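Local atomic coordinates of FACT-Spt16 (Cicer arietinum, PDB entry 5CE6), a protein that probably binds histones H3-H4 through this N-terminal domain of SPT16, a subunit of the histone chaperone FACT, which acts in transcription. Residues 200-205 with 307-312; 74-79 with 379-384; 431-436 with 440-445. All blocks are in the same frame, centred on the assembly; numbering follows the deposited sequence.

Interaction 1 of 3, residues 200-205 with 307-312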
ATOM      1  N   ASN A 200      -1.258 -14.139 -11.115  1.00 15.85           N
ATOM      2  CA  ASN A 200      -0.160 -14.953 -10.600  1.00 16.62           C
ATOM      3  C   ASN A 200       1.196 -14.231 -10.672  1.00 16.01           C
ATOM      4  O   ASN A 200       2.026 -14.364  -9.774  1.00 15.16           O
ATOM      5  CB  ASN A 200      -0.093 -16.293 -11.334  1.00 22.94           C
ATOM      6  CG  ASN A 200      -1.161 -17.261 -10.867  1.00 26.63           C
ATOM      7  OD1 ASN A 200      -1.568 -17.231  -9.707  1.00 30.40           O
ATOM      8  ND2 ASN A 200      -1.614 -18.128 -11.765  1.00 28.67           N
ATOM      9  N   GLU A 201       1.415 -13.471 -11.738  1.00 14.76           N
ATOM     10  CA  GLU A 201       2.660 -12.719 -11.878  1.00 13.05           C
ATOM     11  C   GLU A 201       2.792 -11.700 -10.749  1.00 14.82           C
ATOM     12  O   GLU A 201       3.847 -11.581 -10.125  1.00 16.02           O
ATOM     13  CB  GLU A 201       2.723 -12.026 -13.243  1.00 13.46           C
ATOM     14  CG  GLU A 201       3.927 -11.110 -13.420  1.00 18.16           C
ATOM     15  CD  GLU A 201       3.938 -10.422 -14.773  1.00 21.89           C
ATOM     16  OE1 GLU A 201       2.992 -10.640 -15.550  1.00 28.32           O
ATOM     17  OE2 GLU A 201       4.898  -9.679 -15.059  1.00 22.64           O
ATOM     18  N   GLU A 202       1.702 -10.995 -10.472  1.00 11.50           N
ATOM     19  CA  GLU A 202       1.719  -9.954  -9.449  1.00 10.68           C
ATOM     20  C   GLU A 202       1.940 -10.567  -8.075  1.00 11.54           C
ATOM     21  O   GLU A 202       2.672 -10.016  -7.249  1.00 11.82           O
ATOM     22  CB  GLU A 202       0.419  -9.145  -9.473  1.00 12.42           C
ATOM     23  CG  GLU A 202       0.169  -8.375 -10.769  1.00 12.81           C
ATOM     24  CD  GLU A 202      -1.131  -7.605 -10.715  1.00 13.58           C
ATOM     25  OE1 GLU A 202      -2.191  -8.261 -10.736  1.00 16.13           O
ATOM     26  OE2 GLU A 202      -1.109  -6.353 -10.623  1.00 15.67           O
ATOM     27  N   ILE A 203       1.319 -11.714  -7.835  1.00 12.28           N
ATOM     28  CA  ILE A 203       1.498 -12.405  -6.559  1.00 12.95           C
ATOM     29  C   ILE A 203       2.956 -12.819  -6.379  1.00 11.53           C
ATOM     30  O   ILE A 203       3.500 -12.760  -5.279  1.00 12.82           O
ATOM     31  CB  ILE A 203       0.552 -13.603  -6.445  1.00 13.58           C
ATOM     32  CG1 ILE A 203      -0.869 -13.101  -6.166  1.00 12.93           C
ATOM     33  CG2 ILE A 203       0.991 -14.561  -5.342  1.00 13.96           C
ATOM     34  CD1 ILE A 203      -1.939 -14.150  -6.419  1.00 17.77           C
ATOM     35  N   THR A 204       3.605 -13.204  -7.472  1.00 11.50           N
ATOM     36  CA  THR A 204       5.015 -13.553  -7.397  1.00 13.68           C
ATOM     37  C   THR A 204       5.862 -12.357  -6.960  1.00 13.93           C
ATOM     38  O   THR A 204       6.719 -12.492  -6.088  1.00 12.39           O
ATOM     39  CB  THR A 204       5.515 -14.098  -8.727  1.00 14.34           C
ATOM     40  OG1 THR A 204       4.920 -15.386  -8.933  1.00 18.55           O
ATOM     41  CG2 THR A 204       7.045 -14.244  -8.718  1.00 15.03           C
ATOM     42  N   TYR A 205       5.616 -11.191  -7.551  1.00 14.03           N
ATOM     43  CA  TYR A 205       6.360  -9.983  -7.171  1.00 10.83           C
ATOM     44  C   TYR A 205       6.137  -9.607  -5.706  1.00 13.71           C
ATOM     45  O   TYR A 205       7.076  -9.208  -5.023  1.00 12.33           O
ATOM     46  CB  TYR A 205       6.023  -8.808  -8.098  1.00 10.70           C
ATOM     47  CG  TYR A 205       6.324  -9.113  -9.560  1.00 11.51           C
ATOM     48  CD1 TYR A 205       7.266 -10.084  -9.913  1.00 14.27           C
ATOM     49  CD2 TYR A 205       5.668  -8.438 -10.578  1.00 14.71           C
ATOM     50  CE1 TYR A 205       7.542 -10.368 -11.236  1.00 17.01           C
ATOM     51  CE2 TYR A 205       5.944  -8.728 -11.921  1.00 13.35           C
ATOM     52  CZ  TYR A 205       6.883  -9.688 -12.232  1.00 15.13           C
ATOM     53  OH  TYR A 205       7.160  -9.994 -13.552  1.00 17.37           O
ATOM     54  N   LYS A 307       9.566  -4.574  -8.012  1.00 14.44           N
ATOM     55  CA  LYS A 307       8.919  -4.239  -9.280  1.00 17.45           C
ATOM     56  C   LYS A 307       7.612  -3.477  -9.058  1.00 12.95           C
ATOM     57  O   LYS A 307       6.607  -3.725  -9.738  1.00 15.51           O
ATOM     58  CB  LYS A 307       8.718  -5.485 -10.154  1.00 16.85           C
ATOM     59  CG  LYS A 307      10.032  -6.134 -10.594  1.00 16.68           C
ATOM     60  CD  LYS A 307       9.805  -7.406 -11.397  1.00 20.25           C
ATOM     61  CE  LYS A 307       9.121  -7.122 -12.718  1.00 26.97           C
ATOM     62  NZ  LYS A 307       9.970  -6.269 -13.601  1.00 31.88           N
ATOM     63  N   SER A 308       7.660  -2.539  -8.111  1.00 11.49           N
ATOM     64  CA  SER A 308       6.536  -1.678  -7.714  1.00  9.58           C
ATOM     65  C   SER A 308       5.503  -2.310  -6.787  1.00 11.73           C
ATOM     66  O   SER A 308       4.584  -1.621  -6.365  1.00 11.66           O
ATOM     67  CB  SER A 308       5.835  -1.015  -8.910  1.00 22.28           C
ATOM     68  OG  SER A 308       6.749  -0.213  -9.634  1.00 18.56           O
ATOM     69  N   TYR A 309       5.656  -3.597  -6.464  1.00 12.20           N
ATOM     70  CA  TYR A 309       4.701  -4.281  -5.584  1.00 11.60           C
ATOM     71  C   TYR A 309       5.167  -4.263  -4.142  1.00  8.19           C
ATOM     72  O   TYR A 309       6.280  -4.693  -3.842  1.00  9.52           O
ATOM     73  CB  TYR A 309       4.420  -5.719  -6.066  1.00 13.00           C
ATOM     74  CG  TYR A 309       3.567  -5.678  -7.303  1.00  9.92           C
ATOM     75  CD1 TYR A 309       4.143  -5.478  -8.558  1.00 12.83           C
ATOM     76  CD2 TYR A 309       2.179  -5.743  -7.214  1.00 10.66           C
ATOM     77  CE1 TYR A 309       3.368  -5.379  -9.695  1.00 13.67           C
ATOM     78  CE2 TYR A 309       1.387  -5.647  -8.359  1.00 12.28           C
ATOM     79  CZ  TYR A 309       1.990  -5.458  -9.585  1.00 15.73           C
ATOM     80  OH  TYR A 309       1.215  -5.359 -10.717  1.00 12.88           O
ATOM     81  N   CYS A 310       4.299  -3.770  -3.264  1.00  8.42           N
ATOM     82  CA  CYS A 310       4.648  -3.530  -1.870  1.00  7.54           C
ATOM     83  C   CYS A 310       4.440  -4.766  -1.005  1.00 10.88           C
ATOM     84  O   CYS A 310       3.717  -5.698  -1.369  1.00 11.28           O
ATOM     85  CB  CYS A 310       3.786  -2.401  -1.282  1.00  9.10           C
ATOM     86  SG  CYS A 310       4.015  -0.792  -2.068  1.00 13.91           S
ATOM     87  N   SER A 311       5.072  -4.741   0.163  1.00  8.89           N
ATOM     88  CA  SER A 311       4.896  -5.767   1.185  1.00  7.25           C
ATOM     89  C   SER A 311       5.129  -5.084   2.508  1.00 11.63           C
ATOM     90  O   SER A 311       5.623  -3.954   2.548  1.00 10.12           O
ATOM     91  CB  SER A 311       5.880  -6.930   0.994  1.00  9.55           C
ATOM     92  OG  SER A 311       7.226  -6.486   1.143  1.00 12.40           O
ATOM     93  N   ASN A 312       4.792  -5.756   3.601  1.00  8.75           N
ATOM     94  CA  ASN A 312       4.947  -5.125   4.898  1.00  6.89           C
ATOM     95  C   ASN A 312       5.136  -6.153   5.996  1.00  9.07           C
ATOM     96  O   ASN A 312       4.583  -7.253   5.919  1.00  9.65           O
ATOM     97  CB  ASN A 312       3.712  -4.308   5.247  1.00  6.98           C
ATOM     98  CG  ASN A 312       3.952  -3.418   6.440  1.00  9.68           C
ATOM     99  OD1 ASN A 312       4.909  -2.643   6.455  1.00  9.62           O
ATOM    100  ND2 ASN A 312       3.113  -3.540   7.458  1.00  8.36           N
TER
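K307 and Y309 bring the tight turn of a beta hairpin, formed by strands 296-306 and 309-319, against the opening turns of helix 200-230 in the M24 metallopeptidase lobe. K307 and S308 are the central pair of this type I' turn, both with positive phi. The K307 chain bends near its end (chi3 65°, chi4 63°) and passes over one face of the Y205 ring. There K307 CD makes a CH-pi contact, 3.8 Å from the centroid of the Y205 ring, and K307 CE comes within 3.4 Å of Y205 CZ. The opposite face receives the carbonyl E201 O, 3.5 Å above the ring plane of Y205 and over its centre. Y205 OH donates to E201 OE2 at 2.7 Å, fixing the far end of the ring. A leucine in place of Y205 would probably leave the K307 methylenes without their aromatic platform and the E201 carboxylate without this donor. Next along the strand, Y309 turns its ring obliquely to that of Y205, the planes 49° apart, and Y309 CD1 lies 3.9 Å from Y205 CB. The Y309 ring continues along the helix to E202, whose CA lies over one face. E202 OE1 accepts from the backbone N of S199, the bond a capping box uses, while Y309 OH donates to the anti lone pair of E202 OE2, a short bond of 2.5 Å.

Interaction 2 of 3, residues 74-79 with 379-384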
ATOM      1  N   PHE A  74      -0.907   3.842 -14.092  1.00 16.75           N
ATOM      2  CA  PHE A  74       0.178   3.857 -15.069  1.00 16.66           C
ATOM      3  C   PHE A  74       1.134   2.680 -14.905  1.00 15.14           C
ATOM      4  O   PHE A  74       1.508   2.057 -15.887  1.00 16.13           O
ATOM      5  CB  PHE A  74       0.963   5.170 -15.019  1.00 13.96           C
ATOM      6  CG  PHE A  74       0.307   6.302 -15.745  1.00 18.23           C
ATOM      7  CD1 PHE A  74       0.450   6.433 -17.123  1.00 25.77           C
ATOM      8  CD2 PHE A  74      -0.411   7.260 -15.055  1.00 27.35           C
ATOM      9  CE1 PHE A  74      -0.140   7.490 -17.803  1.00 24.17           C
ATOM     10  CE2 PHE A  74      -1.000   8.330 -15.723  1.00 30.54           C
ATOM     11  CZ  PHE A  74      -0.866   8.445 -17.095  1.00 29.96           C
ATOM     12  N   LEU A  75       1.532   2.383 -13.668  1.00 16.98           N
ATOM     13  CA  LEU A  75       2.397   1.234 -13.402  1.00 17.53           C
ATOM     14  C   LEU A  75       1.721  -0.083 -13.781  1.00 18.10           C
ATOM     15  O   LEU A  75       2.345  -0.980 -14.361  1.00 20.54           O
ATOM     16  CB  LEU A  75       2.803   1.215 -11.914  1.00 15.58           C
ATOM     17  CG  LEU A  75       3.829   2.287 -11.538  1.00 17.47           C
ATOM     18  CD1 LEU A  75       3.937   2.429 -10.028  1.00 21.38           C
ATOM     19  CD2 LEU A  75       5.186   1.931 -12.116  1.00 21.97           C
ATOM     20  N   TRP A  76       0.441  -0.200 -13.447  1.00 15.72           N
ATOM     21  CA  TRP A  76      -0.319  -1.411 -13.717  1.00 15.91           C
ATOM     22  C   TRP A  76      -0.454  -1.628 -15.214  1.00 16.75           C
ATOM     23  O   TRP A  76      -0.211  -2.723 -15.730  1.00 17.49           O
ATOM     24  CB  TRP A  76      -1.701  -1.289 -13.069  1.00 14.67           C
ATOM     25  CG  TRP A  76      -2.568  -2.512 -13.165  1.00 17.34           C
ATOM     26  CD1 TRP A  76      -2.417  -3.688 -12.478  1.00 18.43           C
ATOM     27  CD2 TRP A  76      -3.750  -2.658 -13.958  1.00 16.41           C
ATOM     28  NE1 TRP A  76      -3.424  -4.562 -12.817  1.00 21.53           N
ATOM     29  CE2 TRP A  76      -4.260  -3.950 -13.718  1.00 18.79           C
ATOM     30  CE3 TRP A  76      -4.425  -1.818 -14.853  1.00 19.59           C
ATOM     31  CZ2 TRP A  76      -5.410  -4.426 -14.350  1.00 20.77           C
ATOM     32  CZ3 TRP A  76      -5.568  -2.285 -15.467  1.00 16.24           C
ATOM     33  CH2 TRP A  76      -6.048  -3.579 -15.221  1.00 17.56           C
ATOM     34  N   LEU A  77      -0.812  -0.562 -15.922  1.00 17.82           N
ATOM     35  CA  LEU A  77      -1.111  -0.659 -17.345  1.00 19.75           C
ATOM     36  C   LEU A  77       0.161  -0.737 -18.199  1.00 20.75           C
ATOM     37  O   LEU A  77       0.257  -1.559 -19.125  1.00 20.67           O
ATOM     38  CB  LEU A  77      -1.965   0.546 -17.766  1.00 22.73           C
ATOM     39  CG  LEU A  77      -2.999   0.434 -18.886  1.00 35.08           C
ATOM     40  CD1 LEU A  77      -3.924  -0.759 -18.674  1.00 34.24           C
ATOM     41  CD2 LEU A  77      -3.817   1.714 -18.966  1.00 27.96           C
ATOM     42  N   LEU A  78       1.134   0.114 -17.873  1.00 21.89           N
ATOM     43  CA  LEU A  78       2.289   0.355 -18.742  1.00 22.63           C
ATOM     44  C   LEU A  78       3.618  -0.128 -18.161  1.00 25.21           C
ATOM     45  O   LEU A  78       4.605  -0.261 -18.885  1.00 24.68           O
ATOM     46  CB  LEU A  78       2.387   1.846 -19.077  1.00 18.11           C
ATOM     47  CG  LEU A  78       1.216   2.402 -19.896  1.00 22.66           C
ATOM     48  CD1 LEU A  78       1.137   3.918 -19.795  1.00 26.59           C
ATOM     49  CD2 LEU A  78       1.335   1.977 -21.344  1.00 24.79           C
ATOM     50  N   GLY A  79       3.645  -0.377 -16.858  1.00 28.53           N
ATOM     51  CA  GLY A  79       4.837  -0.904 -16.214  1.00 26.12           C
ATOM     52  C   GLY A  79       5.835   0.163 -15.811  1.00 23.79           C
ATOM     53  O   GLY A  79       6.920  -0.156 -15.327  1.00 24.78           O
ATOM     54  N   ILE A 379      -3.025  -4.544  -0.236  1.00 11.06           N
ATOM     55  CA  ILE A 379      -1.700  -4.046  -0.572  1.00  9.40           C
ATOM     56  C   ILE A 379      -1.310  -4.581  -1.944  1.00 10.08           C
ATOM     57  O   ILE A 379      -1.651  -5.713  -2.299  1.00 12.12           O
ATOM     58  CB  ILE A 379      -0.671  -4.441   0.530  1.00  9.50           C
ATOM     59  CG1 ILE A 379       0.714  -3.852   0.239  1.00  9.80           C
ATOM     60  CG2 ILE A 379      -0.596  -5.961   0.705  1.00 11.31           C
ATOM     61  CD1 ILE A 379       1.606  -3.820   1.521  1.00  9.81           C
ATOM     62  N   GLY A 380      -0.631  -3.753  -2.730  1.00  9.64           N
ATOM     63  CA  GLY A 380      -0.178  -4.156  -4.058  1.00 11.88           C
ATOM     64  C   GLY A 380       0.771  -3.100  -4.584  1.00  9.89           C
ATOM     65  O   GLY A 380       1.744  -2.729  -3.919  1.00 11.13           O
ATOM     66  N   ILE A 381       0.494  -2.584  -5.779  1.00  9.79           N
ATOM     67  CA  ILE A 381       1.232  -1.419  -6.246  1.00  8.29           C
ATOM     68  C   ILE A 381       1.119  -0.258  -5.248  1.00  8.86           C
ATOM     69  O   ILE A 381       2.104   0.426  -4.952  1.00 13.22           O
ATOM     70  CB  ILE A 381       0.759  -0.999  -7.646  1.00 10.44           C
ATOM     71  CG1 ILE A 381       0.899  -2.180  -8.597  1.00 13.99           C
ATOM     72  CG2 ILE A 381       1.557   0.193  -8.136  1.00 14.06           C
ATOM     73  CD1 ILE A 381       0.407  -1.898 -10.036  1.00 14.87           C
ATOM     74  N   GLU A 382      -0.089  -0.031  -4.746  1.00 10.40           N
ATOM     75  CA  GLU A 382      -0.306   0.911  -3.658  1.00 10.88           C
ATOM     76  C   GLU A 382       0.041   0.241  -2.342  1.00 11.51           C
ATOM     77  O   GLU A 382      -0.341  -0.907  -2.096  1.00 10.77           O
ATOM     78  CB  GLU A 382      -1.770   1.339  -3.608  1.00 10.37           C
ATOM     79  CG  GLU A 382      -2.299   1.966  -4.905  1.00 14.00           C
ATOM     80  CD  GLU A 382      -3.803   2.015  -4.918  1.00 19.08           C
ATOM     81  OE1 GLU A 382      -4.434   0.988  -5.264  1.00 17.02           O
ATOM     82  OE2 GLU A 382      -4.355   3.063  -4.536  1.00 22.93           O
ATOM     83  N   PHE A 383       0.737   0.956  -1.470  1.00 10.99           N
ATOM     84  CA  PHE A 383       1.005   0.391  -0.154  1.00 11.70           C
ATOM     85  C   PHE A 383      -0.286   0.189   0.647  1.00 13.97           C
ATOM     86  O   PHE A 383      -0.437  -0.779   1.414  1.00 12.46           O
ATOM     87  CB  PHE A 383       1.975   1.276   0.625  1.00 12.05           C
ATOM     88  CG  PHE A 383       2.349   0.689   1.943  1.00 10.37           C
ATOM     89  CD1 PHE A 383       3.253  -0.367   2.006  1.00 11.61           C
ATOM     90  CD2 PHE A 383       1.770   1.162   3.105  1.00 15.59           C
ATOM     91  CE1 PHE A 383       3.565  -0.955   3.227  1.00 12.05           C
ATOM     92  CE2 PHE A 383       2.082   0.594   4.324  1.00 17.09           C
ATOM     93  CZ  PHE A 383       2.985  -0.455   4.386  1.00 11.68           C
ATOM     94  N   ARG A 384      -1.220   1.118   0.471  1.00 12.45           N
ATOM     95  CA  ARG A 384      -2.478   1.063   1.169  1.00  8.75           C
ATOM     96  C   ARG A 384      -3.647   1.120   0.184  1.00 15.83           C
ATOM     97  O   ARG A 384      -3.926   2.167  -0.407  1.00 17.30           O
ATOM     98  CB  ARG A 384      -2.529   2.241   2.138  1.00 15.39           C
ATOM     99  CG  ARG A 384      -3.610   2.208   3.150  1.00 25.08           C
ATOM    100  CD  ARG A 384      -3.383   3.335   4.143  1.00 25.93           C
ATOM    101  NE  ARG A 384      -4.533   3.501   5.010  1.00 34.94           N
ATOM    102  CZ  ARG A 384      -4.685   2.853   6.158  1.00 33.00           C
ATOM    103  NH1 ARG A 384      -3.743   2.011   6.566  1.00 28.70           N
ATOM    104  NH2 ARG A 384      -5.771   3.051   6.893  1.00 44.01           N
TER
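I381 reaches across to L75 and W76 from a loop of the M24 lobe, packing against the last turns of helix 69-78 in the N-terminal lobe. At CB its side chain forks. The CG2 branch meets L75: I381 CG2 is 3.8 Å from L75 CD1 and 4.1 Å from L75 CB, so one methyl touches both the root and one tip of the leucine. The CG1 branch passes alongside the tyrosine of the adjoining strand, I381 CG1 packing against the ring of Y309, and an extended chi2 of 178° carries the tip on to the tryptophan, where I381 CD1 sits 3.7 Å from W76 CB and 3.8 Å from W76 CA. I381 CD1 also lies at the edge of the indole, near its plane, 4.1 Å from W76 CD1. W76 holds its CG anti to the backbone N (chi1 -175°), which sends the ring away from the loop toward R32, its cation-pi partner, and F195, which it meets edge-to-face. The contact is small and purely apolar, a seam between the two lobes. E382 makes a salt bridge to K69 of helix 69-78 beside it, I379 in the same loop packs on strands 309-319 and 403-414, and I381 thus sits between strand 309-319 and the C-terminal end of helix 69-78.

Interaction 3 of 3, residues 431-436 with 440-445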
ATOM      1  N   ASP A 431       1.722  -8.576   9.102  1.00  9.80           N
ATOM      2  CA  ASP A 431       2.231  -9.506   8.098  1.00  7.45           C
ATOM      3  C   ASP A 431       1.578  -9.274   6.751  1.00  8.20           C
ATOM      4  O   ASP A 431       0.502  -8.680   6.673  1.00 11.33           O
ATOM      5  CB  ASP A 431       1.958 -10.949   8.515  1.00  8.16           C
ATOM      6  CG  ASP A 431       2.880 -11.422   9.611  1.00  9.69           C
ATOM      7  OD1 ASP A 431       4.021 -11.821   9.297  1.00 11.35           O
ATOM      8  OD2 ASP A 431       2.470 -11.387  10.778  1.00 14.17           O
ATOM      9  N   THR A 432       2.210  -9.791   5.694  1.00  7.49           N
ATOM     10  CA  THR A 432       1.618  -9.746   4.346  1.00  9.17           C
ATOM     11  C   THR A 432       1.063 -11.121   4.032  1.00  9.69           C
ATOM     12  O   THR A 432       1.754 -12.129   4.189  1.00  9.61           O
ATOM     13  CB  THR A 432       2.637  -9.340   3.287  1.00 12.15           C
ATOM     14  OG1 THR A 432       3.182  -8.073   3.651  1.00  9.36           O
ATOM     15  CG2 THR A 432       1.973  -9.210   1.922  1.00 11.22           C
ATOM     16  N   ILE A 433      -0.205 -11.179   3.639  1.00  8.13           N
ATOM     17  CA  ILE A 433      -0.811 -12.489   3.372  1.00 12.35           C
ATOM     18  C   ILE A 433      -1.423 -12.530   1.977  1.00  9.28           C
ATOM     19  O   ILE A 433      -1.892 -11.506   1.470  1.00 11.41           O
ATOM     20  CB  ILE A 433      -1.853 -12.879   4.430  1.00 19.56           C
ATOM     21  CG1 ILE A 433      -3.136 -12.081   4.254  1.00 17.81           C
ATOM     22  CG2 ILE A 433      -1.294 -12.725   5.862  1.00 18.50           C
ATOM     23  CD1 ILE A 433      -4.255 -12.591   5.142  1.00 26.63           C
ATOM     24  N   ILE A 434      -1.406 -13.712   1.362  1.00  9.12           N
ATOM     25  CA  ILE A 434      -1.951 -13.880   0.016  1.00 12.47           C
ATOM     26  C   ILE A 434      -3.155 -14.792   0.120  1.00  9.95           C
ATOM     27  O   ILE A 434      -3.073 -15.852   0.726  1.00 12.28           O
ATOM     28  CB  ILE A 434      -0.937 -14.553  -0.929  1.00 19.07           C
ATOM     29  CG1 ILE A 434       0.415 -13.845  -0.858  1.00 23.23           C
ATOM     30  CG2 ILE A 434      -1.481 -14.588  -2.367  1.00 15.52           C
ATOM     31  CD1 ILE A 434       0.477 -12.592  -1.633  1.00 24.90           C
ATOM     32  N   ILE A 435      -4.285 -14.379  -0.446  1.00 10.57           N
ATOM     33  CA  ILE A 435      -5.481 -15.214  -0.379  1.00 10.66           C
ATOM     34  C   ILE A 435      -5.513 -16.117  -1.590  1.00 12.76           C
ATOM     35  O   ILE A 435      -5.753 -15.661  -2.699  1.00 16.87           O
ATOM     36  CB  ILE A 435      -6.794 -14.403  -0.378  1.00 14.15           C
ATOM     37  CG1 ILE A 435      -6.765 -13.321   0.711  1.00 11.10           C
ATOM     38  CG2 ILE A 435      -7.998 -15.354  -0.215  1.00 19.48           C
ATOM     39  CD1 ILE A 435      -6.439 -13.831   2.120  1.00 12.14           C
ATOM     40  N   ASN A 436      -5.261 -17.399  -1.379  1.00 14.60           N
ATOM     41  CA  ASN A 436      -5.455 -18.352  -2.465  1.00 23.21           C
ATOM     42  C   ASN A 436      -6.783 -19.066  -2.263  1.00 22.71           C
ATOM     43  O   ASN A 436      -7.406 -18.944  -1.207  1.00 26.62           O
ATOM     44  CB  ASN A 436      -4.290 -19.340  -2.545  1.00 29.73           C
ATOM     45  CG  ASN A 436      -2.955 -18.648  -2.787  1.00 26.75           C
ATOM     46  OD1 ASN A 436      -2.796 -17.905  -3.747  1.00 27.37           O
ATOM     47  ND2 ASN A 436      -1.997 -18.880  -1.895  1.00 30.75           N
ATOM     48  N   THR A 440      -4.512 -19.663   2.857  1.00 19.17           N
ATOM     49  CA  THR A 440      -4.054 -18.298   3.011  1.00 21.65           C
ATOM     50  C   THR A 440      -2.579 -18.339   3.375  1.00 26.99           C
ATOM     51  O   THR A 440      -2.206 -18.933   4.383  1.00 32.37           O
ATOM     52  CB  THR A 440      -4.885 -17.593   4.078  1.00 17.87           C
ATOM     53  OG1 THR A 440      -6.220 -17.418   3.579  1.00 26.96           O
ATOM     54  CG2 THR A 440      -4.280 -16.228   4.438  1.00 21.58           C
ATOM     55  N   ASP A 441      -1.748 -17.724   2.537  1.00 19.39           N
ATOM     56  CA  ASP A 441      -0.296 -17.786   2.685  1.00 15.64           C
ATOM     57  C   ASP A 441       0.225 -16.573   3.432  1.00 16.42           C
ATOM     58  O   ASP A 441       0.037 -15.450   2.980  1.00 15.61           O
ATOM     59  CB  ASP A 441       0.387 -17.833   1.315  1.00 22.06           C
ATOM     60  CG  ASP A 441       0.045 -19.075   0.534  1.00 44.46           C
ATOM     61  OD1 ASP A 441      -0.362 -20.076   1.161  1.00 50.61           O
ATOM     62  OD2 ASP A 441       0.189 -19.054  -0.709  1.00 47.52           O
ATOM     63  N   VAL A 442       0.886 -16.791   4.565  1.00 14.61           N
ATOM     64  CA  VAL A 442       1.527 -15.673   5.262  1.00 11.10           C
ATOM     65  C   VAL A 442       2.941 -15.603   4.707  1.00 14.30           C
ATOM     66  O   VAL A 442       3.780 -16.427   5.047  1.00 18.34           O
ATOM     67  CB  VAL A 442       1.579 -15.881   6.773  1.00 15.09           C
ATOM     68  CG1 VAL A 442       2.274 -14.683   7.445  1.00 16.65           C
ATOM     69  CG2 VAL A 442       0.173 -16.031   7.333  1.00 18.86           C
ATOM     70  N   VAL A 443       3.197 -14.640   3.831  1.00 11.60           N
ATOM     71  CA  VAL A 443       4.446 -14.645   3.067  1.00 13.48           C
ATOM     72  C   VAL A 443       5.576 -13.880   3.763  1.00 19.48           C
ATOM     73  O   VAL A 443       6.693 -13.809   3.254  1.00 18.23           O
ATOM     74  CB  VAL A 443       4.258 -14.174   1.600  1.00 12.43           C
ATOM     75  CG1 VAL A 443       3.500 -15.221   0.802  1.00 19.16           C
ATOM     76  CG2 VAL A 443       3.542 -12.833   1.535  1.00 11.95           C
ATOM     77  N   THR A 444       5.280 -13.332   4.939  1.00 12.24           N
ATOM     78  CA  THR A 444       6.305 -12.739   5.793  1.00 14.06           C
ATOM     79  C   THR A 444       6.539 -13.600   7.032  1.00 18.86           C
ATOM     80  O   THR A 444       6.928 -13.092   8.086  1.00 17.18           O
ATOM     81  CB  THR A 444       5.878 -11.341   6.268  1.00 12.35           C
ATOM     82  OG1 THR A 444       4.514 -11.401   6.707  1.00 11.28           O
ATOM     83  CG2 THR A 444       5.973 -10.332   5.138  1.00 11.94           C
ATOM     84  N   SER A 445       6.286 -14.898   6.920  1.00 17.82           N
ATOM     85  CA  SER A 445       6.549 -15.804   8.034  1.00 16.89           C
ATOM     86  C   SER A 445       8.063 -15.962   8.228  1.00 20.18           C
ATOM     87  O   SER A 445       8.755 -16.459   7.347  1.00 31.14           O
ATOM     88  CB  SER A 445       5.907 -17.169   7.767  1.00 21.38           C
ATOM     89  OG  SER A 445       5.859 -17.941   8.955  1.00 38.31           O
TER
HETATM   90  O   HOH W   1      -7.664 -18.798   1.718  1.00 28.25           O
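I434 and D441 form the hydrogen-bonded pair of an antiparallel beta hairpin, the last two strands of a four-stranded sheet, with I434 N donating to D441 O at 2.8 Å and D441 N to I434 O at 2.9 Å. On the face bearing I433, I435, T440 and V442, I433 sets CG1 between its backbone N and carbonyl carbon (chi1 74°). This brings I433 CD1 to 3.7 Å from T440 CG2 and leaves CG2 of I433 to meet V442 CG2. On the face bearing I434 and D441, the side chains of I434 and V443 cross at about a right angle, with I434 CG1 3.8 Å from V443 CG1. Beyond the short strand, a type I turn from V442 to S445 swings T444 back toward D431. A chi1 of 46° places the T444 hydroxyl where it serves twice: T444 OG1 donates to the anti lone pair of D431 OD1 at 2.7 Å and accepts from T432 N at 3.0 Å. At the opposite end one water links N436 O with T440 OG1, which also bonds to L343 O. D431 has salt bridges to R315 and K449 as well, so its buried carboxylate is likely to be stabilised as an anion.

Overall arrangement
From the N terminus, helix 69-78 supplies 74-79 and so opens interaction 2, whose partner loop comes 300 residues later. Within that span helix 200-230 begins and interaction 1 opens and closes, its 200-205 meeting the hairpin at 307-312. Only then does 379-384 complete interaction 2, tying the N-terminal lobe to the M24 lobe. Interaction 3 follows in series as a local hairpin closed across three residues. Interactions 1 and 2 touch through C310 N and G380 O, a probable hydrogen bond of 2.8 Å. Interactions 1 and 3 also meet, where T432 OG1 hydrogen-bonds to N312 O and I203 packs on I434, joining helix 200-230 and strand 309-319 to the four-stranded antiparallel sheet.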